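Local atomic coordinates of oxidoreductase, NAD-binding/iron-sulfur cluster-binding protein (PDB entry 6ZXU), a protein that probably carries out reductive dehalogenation of organohalides with a cobalamin (B12) cofactor, supplied with electrons by two iron-sulfur clusters of the 4Fe-4S type. Residues A[282-290]-A[384-394]; A[538-548]-A[590-598]. All coordinates share one frame; numbering follows the deposited sequence.

Contact 1 of 2, residues A[282-290]-A[384-394]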
loop_
_atom_site.group_PDB
_atom_site.type_symbol
_atom_site.label_atom_id
_atom_site.label_comp_id
_atom_site.label_asym_id
_atom_site.label_seq_id
_atom_site.Cartn_x
_atom_site.Cartn_y
_atom_site.Cartn_z
ATOM N N PRO A 282 -15.851 2.458 -16.711
ATOM C CA PRO A 282 -15.374 3.779 -16.505
ATOM C C PRO A 282 -14.243 3.814 -15.438
ATOM O O PRO A 282 -14.301 3.099 -14.439
ATOM C CB PRO A 282 -16.599 4.538 -15.989
ATOM C CG PRO A 282 -17.749 3.760 -16.487
ATOM C CD PRO A 282 -17.301 2.339 -16.471
ATOM N N LEU A 283 -13.213 4.620 -15.692
ATOM C CA LEU A 283 -12.060 4.681 -14.835
ATOM C C LEU A 283 -12.520 5.040 -13.399
ATOM O O LEU A 283 -12.013 4.495 -12.411
ATOM C CB LEU A 283 -11.048 5.668 -15.374
ATOM C CG LEU A 283 -9.781 5.932 -14.566
ATOM C CD1 LEU A 283 -9.043 4.639 -14.395
ATOM C CD2 LEU A 283 -8.883 6.989 -15.176
ATOM N N HIS A 284 -13.513 5.910 -13.274
ATOM C CA HIS A 284 -13.937 6.308 -11.947
ATOM C C HIS A 284 -14.568 5.230 -11.103
ATOM O O HIS A 284 -14.732 5.401 -9.890
ATOM C CB HIS A 284 -14.882 7.521 -11.971
ATOM C CG HIS A 284 -16.196 7.255 -12.619
ATOM N ND1 HIS A 284 -17.275 6.727 -11.928
ATOM C CD2 HIS A 284 -16.622 7.464 -13.885
ATOM C CE1 HIS A 284 -18.287 6.557 -12.755
ATOM N NE2 HIS A 284 -17.914 7.010 -13.944
ATOM N N MET A 285 -14.865 4.098 -11.690
ATOM C CA MET A 285 -15.461 2.977 -10.950
ATOM C C MET A 285 -14.459 2.017 -10.299
ATOM O O MET A 285 -14.885 1.065 -9.578
ATOM C CB MET A 285 -16.392 2.199 -11.846
ATOM C CG MET A 285 -17.665 3.029 -12.154
ATOM S SD MET A 285 -18.753 2.100 -13.190
ATOM C CE MET A 285 -19.421 0.878 -12.057
ATOM N N GLY A 286 -13.169 2.174 -10.565
ATOM C CA GLY A 286 -12.181 1.315 -9.967
ATOM C C GLY A 286 -12.196 -0.053 -10.614
ATOM O O GLY A 286 -13.050 -0.371 -11.420
ATOM N N ARG A 287 -11.278 -0.891 -10.195
ATOM C CA ARG A 287 -11.160 -2.211 -10.733
ATOM C C ARG A 287 -12.070 -3.203 -10.064
ATOM O O ARG A 287 -12.560 -4.133 -10.688
ATOM C CB ARG A 287 -9.711 -2.666 -10.675
ATOM C CG ARG A 287 -9.508 -3.931 -11.430
ATOM C CD ARG A 287 -8.021 -4.227 -11.780
ATOM N NE ARG A 287 -7.261 -4.442 -10.550
ATOM C CZ ARG A 287 -7.398 -5.508 -9.722
ATOM N NH1 ARG A 287 -8.256 -6.573 -9.955
ATOM N NH2 ARG A 287 -6.633 -5.509 -8.634
ATOM N N TYR A 288 -12.353 -2.987 -8.811
ATOM C CA TYR A 288 -13.166 -3.967 -8.120
ATOM C C TYR A 288 -14.621 -3.482 -8.148
ATOM O O TYR A 288 -14.878 -2.277 -8.044
ATOM C CB TYR A 288 -12.696 -4.143 -6.684
ATOM C CG TYR A 288 -11.331 -4.816 -6.550
ATOM C CD1 TYR A 288 -11.211 -6.167 -6.563
ATOM C CD2 TYR A 288 -10.156 -4.045 -6.435
ATOM C CE1 TYR A 288 -9.953 -6.775 -6.477
ATOM C CE2 TYR A 288 -8.922 -4.630 -6.347
ATOM C CZ TYR A 288 -8.827 -6.003 -6.350
ATOM O OH TYR A 288 -7.582 -6.609 -6.215
ATOM N N PRO A 289 -15.569 -4.406 -8.246
ATOM C CA PRO A 289 -16.971 -4.051 -8.363
ATOM C C PRO A 289 -17.695 -3.613 -7.066
ATOM O O PRO A 289 -18.666 -4.224 -6.620
ATOM C CB PRO A 289 -17.577 -5.335 -8.933
ATOM C CG PRO A 289 -16.765 -6.418 -8.364
ATOM C CD PRO A 289 -15.385 -5.872 -8.276
ATOM N N MET A 290 -17.227 -2.517 -6.509
ATOM C CA MET A 290 -17.798 -1.959 -5.309
ATOM C C MET A 290 -19.242 -1.517 -5.495
ATOM O O MET A 290 -19.967 -1.403 -4.547
ATOM C CB MET A 290 -16.959 -0.761 -4.841
ATOM C CG MET A 290 -15.631 -1.110 -4.161
ATOM S SD MET A 290 -15.768 -2.139 -2.632
ATOM C CE MET A 290 -16.401 -0.981 -1.444
ATOM N N LYS A 384 -12.161 10.370 -8.037
ATOM C CA LYS A 384 -11.999 8.947 -8.145
ATOM C C LYS A 384 -11.162 8.509 -9.351
ATOM O O LYS A 384 -10.204 7.778 -9.193
ATOM C CB LYS A 384 -13.317 8.217 -8.099
ATOM C CG LYS A 384 -14.057 8.423 -6.814
ATOM C CD LYS A 384 -15.367 7.661 -6.804
ATOM C CE LYS A 384 -16.079 7.855 -5.497
ATOM N NZ LYS A 384 -17.298 7.042 -5.491
ATOM N N ALA A 385 -11.473 9.010 -10.520
ATOM C CA ALA A 385 -10.705 8.730 -11.718
ATOM C C ALA A 385 -9.233 9.133 -11.508
ATOM O O ALA A 385 -8.307 8.380 -11.927
ATOM C CB ALA A 385 -11.287 9.486 -12.915
ATOM N N LEU A 386 -8.998 10.248 -10.869
ATOM C CA LEU A 386 -7.684 10.726 -10.603
ATOM C C LEU A 386 -6.934 9.781 -9.700
ATOM O O LEU A 386 -5.785 9.370 -10.005
ATOM C CB LEU A 386 -7.733 12.120 -10.033
ATOM C CG LEU A 386 -6.442 12.807 -9.741
ATOM C CD1 LEU A 386 -5.610 12.853 -11.025
ATOM C CD2 LEU A 386 -6.581 14.218 -9.167
ATOM N N GLY A 387 -7.557 9.333 -8.642
ATOM C CA GLY A 387 -6.890 8.354 -7.737
ATOM C C GLY A 387 -6.565 7.043 -8.450
ATOM O O GLY A 387 -5.467 6.541 -8.283
ATOM N N TYR A 388 -7.451 6.542 -9.305
ATOM C CA TYR A 388 -7.209 5.264 -10.019
ATOM C C TYR A 388 -6.100 5.406 -11.045
ATOM O O TYR A 388 -5.169 4.610 -11.087
ATOM C CB TYR A 388 -8.492 4.705 -10.600
ATOM C CG TYR A 388 -9.483 4.311 -9.524
ATOM C CD1 TYR A 388 -9.159 3.332 -8.554
ATOM C CD2 TYR A 388 -10.733 4.851 -9.471
ATOM C CE1 TYR A 388 -10.042 2.995 -7.572
ATOM C CE2 TYR A 388 -11.662 4.480 -8.480
ATOM C CZ TYR A 388 -11.309 3.572 -7.538
ATOM O OH TYR A 388 -12.192 3.177 -6.542
ATOM N N TYR A 389 -6.069 6.552 -11.704
ATOM C CA TYR A 389 -5.006 6.884 -12.633
ATOM C C TYR A 389 -3.643 6.873 -12.012
ATOM O O TYR A 389 -2.658 6.470 -12.640
ATOM C CB TYR A 389 -5.275 8.298 -13.241
ATOM C CG TYR A 389 -4.190 8.861 -14.081
ATOM C CD1 TYR A 389 -3.822 8.294 -15.330
ATOM C CD2 TYR A 389 -3.543 10.006 -13.695
ATOM C CE1 TYR A 389 -2.850 8.893 -16.148
ATOM C CE2 TYR A 389 -2.599 10.615 -14.517
ATOM C CZ TYR A 389 -2.262 10.027 -15.744
ATOM O OH TYR A 389 -1.316 10.649 -16.490
ATOM N N LEU A 390 -3.558 7.372 -10.794
ATOM C CA LEU A 390 -2.292 7.498 -10.113
ATOM C C LEU A 390 -1.907 6.235 -9.413
ATOM O O LEU A 390 -0.768 6.088 -8.982
ATOM C CB LEU A 390 -2.342 8.671 -9.094
ATOM C CG LEU A 390 -2.510 10.077 -9.672
ATOM C CD1 LEU A 390 -2.852 11.063 -8.582
ATOM C CD2 LEU A 390 -1.187 10.456 -10.332
ATOM N N GLY A 391 -2.817 5.304 -9.273
ATOM C CA GLY A 391 -2.468 3.954 -8.732
ATOM C C GLY A 391 -3.207 3.475 -7.503
ATOM O O GLY A 391 -2.817 2.474 -6.907
ATOM N N ALA A 392 -4.241 4.198 -7.057
ATOM C CA ALA A 392 -5.021 3.698 -5.917
ATOM C C ALA A 392 -5.753 2.413 -6.263
ATOM O O ALA A 392 -6.143 2.201 -7.393
ATOM C CB ALA A 392 -5.999 4.777 -5.448
ATOM N N ASP A 393 -5.949 1.533 -5.292
ATOM C CA ASP A 393 -6.804 0.367 -5.430
ATOM C C ASP A 393 -8.306 0.598 -5.137
ATOM O O ASP A 393 -9.130 0.031 -5.782
ATOM C CB ASP A 393 -6.259 -0.791 -4.579
ATOM C CG ASP A 393 -4.795 -1.245 -5.098
ATOM O OD1 ASP A 393 -4.682 -1.535 -6.325
ATOM O OD2 ASP A 393 -3.778 -1.163 -4.346
ATOM N N PHE A 394 -8.611 1.485 -4.200
ATOM C CA PHE A 394 -9.960 1.970 -3.914
ATOM C C PHE A 394 -9.924 3.445 -3.624
ATOM O O PHE A 394 -9.000 3.939 -2.952
ATOM C CB PHE A 394 -10.550 1.251 -2.707
ATOM C CG PHE A 394 -10.759 -0.225 -2.882
ATOM C CD1 PHE A 394 -9.716 -1.111 -2.729
ATOM C CD2 PHE A 394 -11.960 -0.722 -3.306
ATOM C CE1 PHE A 394 -9.875 -2.469 -2.960
ATOM C CE2 PHE A 394 -12.122 -2.091 -3.529
ATOM C CZ PHE A 394 -11.075 -2.950 -3.355
HETATM O O HOH W 1 -14.737 3.841 -7.220
HETATM O O HOH W 2 -13.932 0.569 -6.824
HETATM O O HOH W 3 -8.808 -0.450 -8.608
HETATM O O HOH W 4 -6.535 -2.119 -8.411
HETATM O O HOH W 5 -11.628 -0.767 -7.154
#
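Gly-286 sets its CA over one face of the Tyr-388 ring, 3.5 Å from the centroid and 14° off the normal, a CH-pi contact. At the rim of the same ring, near its plane, sits the carbonyl O of His-284. The 3-10 turn 283-285 and the glycine after it thus border the tyrosine at one face and one edge, with no direct hydrogen bond between the two segments; water does the bridging. One water joins Tyr-388 OH (2.7 Å from it) to the carbonyl O of His-284, and a second links that hydroxyl with the carbonyl O of Met-285. Tyr-388 OH is also hydrogen-bonded to Val-395 N, which fixes the phenol's far end.

Beside the ring, Leu-283 holds CG anti to its backbone N (chi1 177°), carrying CD1 to within 3.8 Å of Tyr-388 CB while CD2 packs on Ala-385. Further along the loop, the rings of Tyr-288 and Phe-394 lie almost parallel, 13° between planes, yet displaced until little of one covers the other; Tyr-288 CD2 comes 3.4 Å from Phe-394 CZ. Met-290 adds a Met-aromatic contact, its CG at the edge of Phe-394 and SD oblique to the ring. Two waters tie the carbonyl O of Asp-393 to the backbone N atoms of Arg-287 and Tyr-288.

A Schellman motif at Gly-391 ends helix 376-390, and a classic beta bulge, Asp-393 and Phe-394 opposite Leu-427, leads into strand 394-399. The loop therefore packs over this helix-to-strand junction, with helix 445-469 behind Leu-386 and Leu-390 and helix 603-614 against Tyr-288.

Contact 2 of 2, residues A[538-548]-A[590-598]. With NA (sodium ion), chain G; SF4 (iron/sulfur cluster), chain D; SF4 (iron/sulfur cluster), chain E.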
loop_
_atom_site.group_PDB
_atom_site.type_symbol
_atom_site.label_atom_id
_atom_site.label_comp_id
_atom_site.label_asym_id
_atom_site.label_seq_id
_atom_site.Cartn_x
_atom_site.Cartn_y
_atom_site.Cartn_z
ATOM N N PHE A 538 -20.195 -12.619 9.964
ATOM C CA PHE A 538 -19.070 -13.458 9.642
ATOM C C PHE A 538 -18.047 -13.440 10.776
ATOM O O PHE A 538 -17.636 -14.509 11.278
ATOM C CB PHE A 538 -18.395 -12.995 8.376
ATOM C CG PHE A 538 -17.463 -14.024 7.765
ATOM C CD1 PHE A 538 -16.249 -14.201 8.247
ATOM C CD2 PHE A 538 -17.820 -14.709 6.610
ATOM C CE1 PHE A 538 -15.378 -15.122 7.698
ATOM C CE2 PHE A 538 -16.965 -15.609 6.008
ATOM C CZ PHE A 538 -15.758 -15.815 6.554
ATOM N N CYS A 539 -17.533 -12.251 11.125
ATOM C CA CYS A 539 -16.535 -12.146 12.197
ATOM C C CYS A 539 -17.109 -12.688 13.484
ATOM O O CYS A 539 -16.430 -13.229 14.311
ATOM C CB CYS A 539 -16.087 -10.733 12.449
ATOM S SG CYS A 539 -14.915 -10.152 11.294
ATOM N N ASN A 540 -18.403 -12.626 13.680
ATOM C CA ASN A 540 -18.925 -13.184 14.892
ATOM C C ASN A 540 -18.771 -14.701 15.059
ATOM O O ASN A 540 -18.856 -15.263 16.128
ATOM C CB ASN A 540 -20.381 -12.921 14.993
ATOM C CG ASN A 540 -20.701 -12.545 16.345
ATOM O OD1 ASN A 540 -20.248 -11.432 16.834
ATOM N ND2 ASN A 540 -21.348 -13.478 17.061
ATOM N N GLN A 541 -18.578 -15.378 13.951
ATOM C CA GLN A 541 -18.466 -16.828 13.912
ATOM C C GLN A 541 -17.045 -17.303 13.649
ATOM O O GLN A 541 -16.838 -18.477 13.530
ATOM C CB GLN A 541 -19.327 -17.407 12.758
ATOM C CG GLN A 541 -20.787 -17.128 12.777
ATOM C CD GLN A 541 -21.488 -17.726 11.596
ATOM O OE1 GLN A 541 -21.559 -18.933 11.436
ATOM N NE2 GLN A 541 -22.012 -16.901 10.784
ATOM N N CYS A 542 -16.108 -16.407 13.448
ATOM C CA CYS A 542 -14.759 -16.708 13.133
ATOM C C CYS A 542 -13.841 -16.209 14.275
ATOM O O CYS A 542 -14.171 -15.254 14.985
ATOM C CB CYS A 542 -14.375 -16.023 11.822
ATOM S SG CYS A 542 -12.744 -16.279 11.104
ATOM N N ARG A 543 -12.688 -16.834 14.444
ATOM C CA ARG A 543 -11.670 -16.393 15.410
ATOM C C ARG A 543 -10.293 -16.560 14.908
ATOM O O ARG A 543 -9.346 -16.616 15.702
ATOM C CB ARG A 543 -11.755 -17.170 16.714
ATOM C CG ARG A 543 -13.084 -17.154 17.436
ATOM C CD ARG A 543 -13.356 -15.815 18.030
ATOM N NE ARG A 543 -14.614 -15.780 18.818
ATOM C CZ ARG A 543 -15.850 -15.795 18.317
ATOM N NH1 ARG A 543 -16.066 -15.852 17.013
ATOM N NH2 ARG A 543 -16.883 -15.752 19.131
ATOM N N LYS A 544 -10.090 -16.615 13.600
ATOM C CA LYS A 544 -8.774 -16.992 13.079
ATOM C C LYS A 544 -7.673 -15.963 13.412
ATOM O O LYS A 544 -6.561 -16.318 13.792
ATOM C CB LYS A 544 -8.886 -17.320 11.609
ATOM C CG LYS A 544 -7.571 -17.843 10.992
ATOM C CD LYS A 544 -7.835 -18.627 9.736
ATOM C CE LYS A 544 -6.524 -19.083 9.129
ATOM N NZ LYS A 544 -6.753 -20.176 8.131
ATOM N N CYS A 545 -7.933 -14.680 13.182
ATOM C CA CYS A 545 -7.006 -13.627 13.505
ATOM C C CYS A 545 -6.656 -13.693 14.987
ATOM O O CYS A 545 -5.487 -13.530 15.319
ATOM C CB CYS A 545 -7.586 -12.259 13.145
ATOM S SG CYS A 545 -9.247 -11.891 13.898
ATOM N N ALA A 546 -7.654 -13.796 15.856
ATOM C CA ALA A 546 -7.398 -13.874 17.273
ATOM C C ALA A 546 -6.466 -15.052 17.660
ATOM O O ALA A 546 -5.563 -14.913 18.482
ATOM C CB ALA A 546 -8.738 -13.950 18.014
ATOM N N ARG A 547 -6.707 -16.198 17.091
ATOM C CA ARG A 547 -5.936 -17.389 17.343
ATOM C C ARG A 547 -4.549 -17.283 16.874
ATOM O O ARG A 547 -3.645 -17.808 17.508
ATOM C CB ARG A 547 -6.584 -18.554 16.616
ATOM C CG ARG A 547 -6.027 -19.944 16.944
ATOM C CD ARG A 547 -6.720 -20.955 16.052
ATOM N NE ARG A 547 -6.116 -20.939 14.746
ATOM C CZ ARG A 547 -6.765 -21.107 13.609
ATOM N NH1 ARG A 547 -8.070 -21.223 13.619
ATOM N NH2 ARG A 547 -6.094 -21.102 12.456
ATOM N N GLU A 548 -4.298 -16.518 15.793
ATOM C CA GLU A 548 -2.985 -16.471 15.215
ATOM C C GLU A 548 -2.132 -15.336 15.652
ATOM O O GLU A 548 -1.003 -15.213 15.222
ATOM C CB GLU A 548 -3.089 -16.502 13.709
ATOM C CG GLU A 548 -3.702 -17.785 13.123
ATOM C CD GLU A 548 -2.869 -19.072 13.418
ATOM O OE1 GLU A 548 -1.646 -18.958 13.777
ATOM O OE2 GLU A 548 -3.477 -20.128 13.337
ATOM N N ARG A 590 0.514 -9.997 10.947
ATOM C CA ARG A 590 0.099 -11.350 10.797
ATOM C C ARG A 590 -1.390 -11.537 10.732
ATOM O O ARG A 590 -1.933 -12.427 10.013
ATOM C CB ARG A 590 0.691 -12.213 11.914
ATOM C CG ARG A 590 0.354 -13.693 11.798
ATOM C CD ARG A 590 1.295 -14.604 12.605
ATOM N NE ARG A 590 0.790 -15.987 12.713
ATOM C CZ ARG A 590 0.925 -16.914 11.795
ATOM N NH1 ARG A 590 1.572 -16.629 10.687
ATOM N NH2 ARG A 590 0.329 -18.087 11.961
ATOM N N CYS A 591 -2.126 -10.701 11.471
ATOM C CA CYS A 591 -3.595 -10.716 11.491
ATOM C C CYS A 591 -4.134 -10.457 10.120
ATOM O O CYS A 591 -5.160 -11.050 9.706
ATOM C CB CYS A 591 -4.077 -9.705 12.545
ATOM S SG CYS A 591 -3.290 -8.088 12.450
ATOM N N MET A 592 -3.499 -9.617 9.325
ATOM C CA MET A 592 -3.945 -9.393 7.943
ATOM C C MET A 592 -3.738 -10.632 7.057
ATOM O O MET A 592 -4.564 -10.935 6.199
ATOM C CB MET A 592 -3.191 -8.241 7.282
ATOM C CG MET A 592 -3.467 -6.889 7.863
ATOM S SD MET A 592 -2.504 -5.677 6.893
ATOM C CE MET A 592 -0.999 -5.936 7.657
ATOM N N LYS A 593 -2.693 -11.377 7.313
ATOM C CA LYS A 593 -2.389 -12.571 6.545
ATOM C C LYS A 593 -3.361 -13.687 6.830
ATOM O O LYS A 593 -3.738 -14.421 5.906
ATOM C CB LYS A 593 -0.922 -13.004 6.865
ATOM C CG LYS A 593 -0.482 -14.309 6.143
ATOM C CD LYS A 593 0.837 -14.786 6.733
ATOM C CE LYS A 593 1.107 -16.273 6.339
ATOM N NZ LYS A 593 1.366 -16.487 4.900
ATOM N N MET A 594 -3.714 -13.907 8.106
ATOM C CA MET A 594 -4.435 -15.098 8.473
ATOM C C MET A 594 -5.952 -15.040 8.172
ATOM O O MET A 594 -6.657 -16.067 8.127
ATOM C CB MET A 594 -4.140 -15.430 9.943
ATOM C CG MET A 594 -2.682 -15.739 10.243
ATOM S SD MET A 594 -2.110 -17.233 9.424
ATOM C CE MET A 594 -1.370 -16.488 8.217
ATOM N N CYS A 595 -6.461 -13.868 7.910
ATOM C CA CYS A 595 -7.853 -13.680 7.675
ATOM C C CYS A 595 -8.370 -14.466 6.458
ATOM O O CYS A 595 -7.803 -14.361 5.410
ATOM C CB CYS A 595 -8.174 -12.169 7.561
ATOM S SG CYS A 595 -9.942 -11.817 7.482
ATOM N N PRO A 596 -9.500 -15.191 6.597
ATOM C CA PRO A 596 -10.080 -15.852 5.432
ATOM C C PRO A 596 -10.367 -14.940 4.251
ATOM O O PRO A 596 -10.287 -15.386 3.104
ATOM C CB PRO A 596 -11.389 -16.444 5.957
ATOM C CG PRO A 596 -11.134 -16.621 7.390
ATOM C CD PRO A 596 -10.278 -15.460 7.804
ATOM N N TRP A 597 -10.666 -13.690 4.481
ATOM C CA TRP A 597 -10.917 -12.717 3.404
ATOM C C TRP A 597 -9.665 -12.271 2.657
ATOM O O TRP A 597 -9.771 -11.598 1.627
ATOM C CB TRP A 597 -11.627 -11.491 3.935
ATOM C CG TRP A 597 -13.031 -11.771 4.455
ATOM C CD1 TRP A 597 -13.340 -12.184 5.678
ATOM C CD2 TRP A 597 -14.269 -11.577 3.752
ATOM N NE1 TRP A 597 -14.698 -12.257 5.826
ATOM C CE2 TRP A 597 -15.306 -11.927 4.649
ATOM C CE3 TRP A 597 -14.621 -11.109 2.471
ATOM C CZ2 TRP A 597 -16.625 -11.805 4.331
ATOM C CZ3 TRP A 597 -15.948 -11.024 2.144
ATOM C CH2 TRP A 597 -16.940 -11.409 3.058
ATOM N N ASN A 598 -8.503 -12.616 3.174
ATOM C CA ASN A 598 -7.277 -12.421 2.471
ATOM C C ASN A 598 -7.106 -13.567 1.496
ATOM O O ASN A 598 -6.698 -14.661 1.891
ATOM C CB ASN A 598 -6.097 -12.267 3.483
ATOM C CG ASN A 598 -4.707 -12.193 2.760
ATOM O OD1 ASN A 598 -4.557 -11.585 1.709
ATOM N ND2 ASN A 598 -3.761 -12.973 3.253
HETATM NA NA NA G . -6.503 -16.425 3.707
HETATM FE FE1 SF4 D . -10.700 -12.049 12.180
HETATM FE FE2 SF4 D . -12.134 -14.070 10.867
HETATM FE FE3 SF4 D . -11.034 -12.068 9.421
HETATM FE FE4 SF4 D . -13.152 -11.462 11.030
HETATM S S1 SF4 D . -13.060 -12.883 9.252
HETATM S S2 SF4 D . -11.284 -10.334 10.857
HETATM S S3 SF4 D . -12.656 -12.878 12.704
HETATM S S4 SF4 D . -10.027 -13.614 10.711
HETATM FE FE1 SF4 E . -0.609 -6.680 16.274
HETATM FE FE2 SF4 E . 0.665 -8.697 14.862
HETATM FE FE3 SF4 E . -2.014 -8.111 14.332
HETATM FE FE4 SF4 E . -1.264 -9.334 16.677
HETATM S S1 SF4 E . -1.048 -10.111 14.626
HETATM S S2 SF4 E . -2.678 -7.596 16.406
HETATM S S3 SF4 E . 0.741 -8.333 17.048
HETATM S S4 SF4 E . -0.266 -6.755 14.099
HETATM O O HOH W 6 -4.042 -16.544 3.927
HETATM O O HOH W 7 -6.720 -17.567 5.661
HETATM O O HOH W 8 -8.296 -17.462 2.668
#
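Arg-590 reaches across to Glu-548 at the end of a chain extended from CG to NE. Its CB lies 3.8 Å from S1 of the chain E cluster; CG and CD then run past the carbonyl O of Glu-548, to which NE donates a hydrogen bond. At the tip, NH2 makes a salt bridge to Glu-548 OE1 at 2.8 Å, the N-H pointing at 156° and the oxygen met from above the carboxylate plane. The two flat groups stand 80° apart, and Met-594 SD rests over one guanidinium face, nearer its border than its middle. NH1 turns elsewhere, to the carbonyl O of Ser-439. OE1 is also hydrogen-bonded to Ser-664 OG. Arg-547 grips OE2 of the same carboxylate with NE and NH2, making a salt-bridge network.

Lys-544 runs its aliphatic chain past the carbonyl O of Met-594, with CE 3.2 Å from it, before NZ reaches Asp-626 and Asp-627. At the other end, Trp-597 turns its indole edge to the face of Phe-538 in a T-shaped pair, NE1 3.5 Å from Phe-538 CD1. Both rings also approach S1 of the chain D cluster, while Pro-596 CD comes 3.5 Å from its S4.

Cys-539, Cys-542 and Cys-545 bind three irons of that cluster, and Cys-595 SG holds the fourth, FE3, at 2.2 Å. Cys-591, four residues earlier, binds FE3 of the chain E cluster. Close by, a sodium ion sits on the carbonyl O atoms of Cys-595 and Asn-598 and three waters. Cys-549, just beyond 538-548, serves the second cluster while Cys-595 returns to the first, an interleaving characteristic of a dicluster ferredoxin domain. The chain D cluster itself crosslinks the segments, and 590-598 binds both clusters, consistent with electrons passing between them.

Overall arrangement
Contact 1 precedes contact 2 along the chain, without overlap, and their centres lie 27 Å apart; the nearest atoms are about 9 Å from each other, so the two do not touch. Cobalamin gives a common reference: contact 2 meets it, contact 1 stands back from it. Contact 2 belongs to the ferredoxin-like part and meets the cofactor directly through Met-592, with the side chain of Cys-591 about 4 Å from it. In contact 1 the side chain of Phe-394 is about 10 Å from the cobalamin and about 7 Å from that of Ser-514, one of its binding residues. Helix 603-614 touches side chains of both contacts.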